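Local coordinates for snaclec convulxin subunit alpha (Crotalus durissus, PDB 1UMR), which activates platelets by binding the collagen receptor glycoprotein VI, acting as a snake venom lectin of the snaclec family, at residues Y16-E21 and P126-F131. Sequence-based numbering, arbitrary orientation.
Sequences YRIFNE and PFVCKF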
loop_
_atom_site.group_PDB
_atom_site.type_symbol
_atom_site.label_atom_id
_atom_site.label_comp_id
_atom_site.label_asym_id
_atom_site.label_seq_id
_atom_site.Cartn_x
_atom_site.Cartn_y
_atom_site.Cartn_z
ATOM N N TYR A 16 40.194 -9.826 34.388
ATOM C CA TYR A 16 41.009 -8.955 33.525
ATOM C C TYR A 16 42.393 -8.565 34.105
ATOM O O TYR A 16 42.637 -8.598 35.305
ATOM C CB TYR A 16 40.259 -7.642 33.278
ATOM C CG TYR A 16 38.860 -7.782 32.741
ATOM C CD1 TYR A 16 37.838 -8.165 33.585
ATOM C CD2 TYR A 16 38.552 -7.531 31.341
ATOM C CE1 TYR A 16 36.557 -8.264 33.164
ATOM C CE2 TYR A 16 37.274 -7.625 30.850
ATOM C CZ TYR A 16 36.229 -8.000 31.819
ATOM O OH TYR A 16 34.907 -8.097 31.472
ATOM N N ARG A 17 43.322 -8.162 33.249
ATOM C CA ARG A 17 44.591 -7.631 33.763
ATOM C C ARG A 17 45.363 -7.020 32.607
ATOM O O ARG A 17 45.476 -7.650 31.587
ATOM C CB ARG A 17 45.423 -8.720 34.409
ATOM C CG ARG A 17 46.748 -8.080 34.908
ATOM C CD ARG A 17 47.702 -9.169 35.428
ATOM N NE ARG A 17 48.923 -8.849 36.189
ATOM C CZ ARG A 17 49.754 -9.846 36.634
ATOM N NH1 ARG A 17 49.427 -11.157 36.436
ATOM N NH2 ARG A 17 50.880 -9.566 37.273
ATOM N N ILE A 18 45.827 -5.773 32.739
ATOM C CA ILE A 18 46.788 -5.214 31.813
ATOM C C ILE A 18 48.209 -5.713 32.075
ATOM O O ILE A 18 48.690 -5.699 33.187
ATOM C CB ILE A 18 46.696 -3.712 31.773
ATOM C CG1 ILE A 18 47.819 -3.072 30.924
ATOM C CG2 ILE A 18 46.530 -3.060 33.191
ATOM C CD1 ILE A 18 47.441 -1.673 30.743
ATOM N N PHE A 19 48.870 -6.236 31.062
ATOM C CA PHE A 19 50.299 -6.534 31.242
ATOM C C PHE A 19 51.170 -5.355 30.719
ATOM O O PHE A 19 51.154 -5.047 29.529
ATOM C CB PHE A 19 50.660 -7.874 30.596
ATOM C CG PHE A 19 50.072 -9.015 31.332
ATOM C CD1 PHE A 19 50.809 -9.642 32.383
ATOM C CD2 PHE A 19 48.710 -9.343 31.168
ATOM C CE1 PHE A 19 50.244 -10.635 33.136
ATOM C CE2 PHE A 19 48.154 -10.420 31.909
ATOM C CZ PHE A 19 48.902 -11.046 32.934
ATOM N N ASN A 20 51.920 -4.703 31.599
ATOM C CA ASN A 20 52.842 -3.731 31.103
ATOM C C ASN A 20 54.110 -4.301 30.514
ATOM O O ASN A 20 55.153 -4.162 31.099
ATOM C CB ASN A 20 53.178 -2.857 32.239
ATOM C CG ASN A 20 52.046 -1.906 32.578
ATOM O OD1 ASN A 20 51.712 -0.855 31.846
ATOM N ND2 ASN A 20 51.459 -2.187 33.761
ATOM N N GLU A 21 54.030 -4.895 29.341
ATOM C CA GLU A 21 55.116 -5.575 28.634
ATOM C C GLU A 21 54.789 -5.298 27.173
ATOM O O GLU A 21 53.601 -5.297 26.790
ATOM C CB GLU A 21 54.987 -7.090 28.732
ATOM C CG GLU A 21 56.155 -7.853 29.300
ATOM C CD GLU A 21 55.689 -8.511 30.583
ATOM O OE1 GLU A 21 55.882 -7.833 31.626
ATOM O OE2 GLU A 21 55.076 -9.653 30.546
ATOM N N PRO A 126 51.826 -2.741 25.414
ATOM C CA PRO A 126 51.146 -3.423 26.506
ATOM C C PRO A 126 49.777 -3.855 25.970
ATOM O O PRO A 126 49.396 -3.451 24.849
ATOM C CB PRO A 126 51.066 -2.375 27.641
ATOM C CG PRO A 126 51.383 -1.047 26.989
ATOM C CD PRO A 126 52.113 -1.327 25.722
ATOM N N PHE A 127 49.076 -4.683 26.752
ATOM C CA PHE A 127 47.866 -5.305 26.301
ATOM C C PHE A 127 47.081 -5.758 27.512
ATOM O O PHE A 127 47.686 -5.896 28.635
ATOM C CB PHE A 127 48.243 -6.472 25.429
ATOM C CG PHE A 127 49.116 -7.436 26.091
ATOM C CD1 PHE A 127 50.470 -7.291 26.036
ATOM C CD2 PHE A 127 48.597 -8.537 26.763
ATOM C CE1 PHE A 127 51.344 -8.224 26.634
ATOM C CE2 PHE A 127 49.477 -9.471 27.323
ATOM C CZ PHE A 127 50.887 -9.279 27.250
ATOM N N VAL A 128 45.758 -5.946 27.309
ATOM C CA VAL A 128 44.880 -6.439 28.355
ATOM C C VAL A 128 44.442 -7.838 28.090
ATOM O O VAL A 128 44.100 -8.132 26.967
ATOM C CB VAL A 128 43.657 -5.482 28.526
ATOM C CG1 VAL A 128 42.610 -5.974 29.619
ATOM C CG2 VAL A 128 44.161 -4.143 28.920
ATOM N N CYS A 129 44.508 -8.722 29.108
ATOM C CA CYS A 129 43.998 -10.097 29.024
ATOM C C CYS A 129 42.598 -10.265 29.678
ATOM O O CYS A 129 42.235 -9.529 30.616
ATOM C CB CYS A 129 44.937 -11.074 29.664
ATOM S SG CYS A 129 46.487 -11.256 28.745
ATOM N N LYS A 130 41.791 -11.176 29.156
ATOM C CA LYS A 130 40.459 -11.465 29.710
ATOM C C LYS A 130 40.163 -12.944 29.690
ATOM O O LYS A 130 40.578 -13.675 28.795
ATOM C CB LYS A 130 39.344 -10.629 29.076
ATOM C CG LYS A 130 37.870 -11.176 29.220
ATOM C CD LYS A 130 36.936 -10.344 28.298
ATOM C CE LYS A 130 35.439 -10.824 28.297
ATOM N NZ LYS A 130 34.525 -9.865 27.625
ATOM N N PHE A 131 39.544 -13.427 30.754
ATOM C CA PHE A 131 39.087 -14.813 30.810
ATOM C C PHE A 131 37.949 -15.013 31.804
ATOM O O PHE A 131 37.742 -14.154 32.651
ATOM C CB PHE A 131 40.228 -15.755 31.116
ATOM C CG PHE A 131 40.553 -15.894 32.544
ATOM C CD1 PHE A 131 41.612 -15.192 33.116
ATOM C CD2 PHE A 131 39.898 -16.844 33.304
ATOM C CE1 PHE A 131 41.999 -15.359 34.451
ATOM C CE2 PHE A 131 40.244 -17.077 34.626
ATOM C CZ PHE A 131 41.327 -16.335 35.229
#
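R17 and C129 face each other as a hydrogen-bonded antiparallel pair: C129 N reaches R17 O over 2.9 Å in a bond of 170° at the hydrogen, while R17 N returns to C129 O at 3.2 Å along a more bent path. The same pairing recurs at F19 and F127, where F19 N lies 2.7 Å from F127 O, almost in line with the carbonyl; the reciprocal bond from F127 N to F19 O is weak. On the face shared by these residues, F127 sets its CG between backbone N and carbonyl carbon (chi1 56°), which swings the ring toward F19. Its face then receives F19 CB, 3.6 Å from F127 CZ, in a CH-pi contact, whereas the two rings are slid apart and barely overlap. C129 SG approaches the F19 ring obliquely, 3.7 Å from F19 CE2. On the other face, I18 CB meets V128 CG2 at 3.8 Å, and alongside, the extended chain of K130 follows the Y16 ring, K130 CD 3.7 Å from Y16 CE2. In the C-type lectin fold this pairing brings strands from the two ends of the chain together, 14-20 beside 125-131. The disulfide from C129 to C32 ties it to helix 25-35, I18 and V128 both rest on V57 of helix 47-60 and on V68, and two polar ends converge on E49: K130 NZ by a salt bridge, Y16 OH by a hydrogen bond.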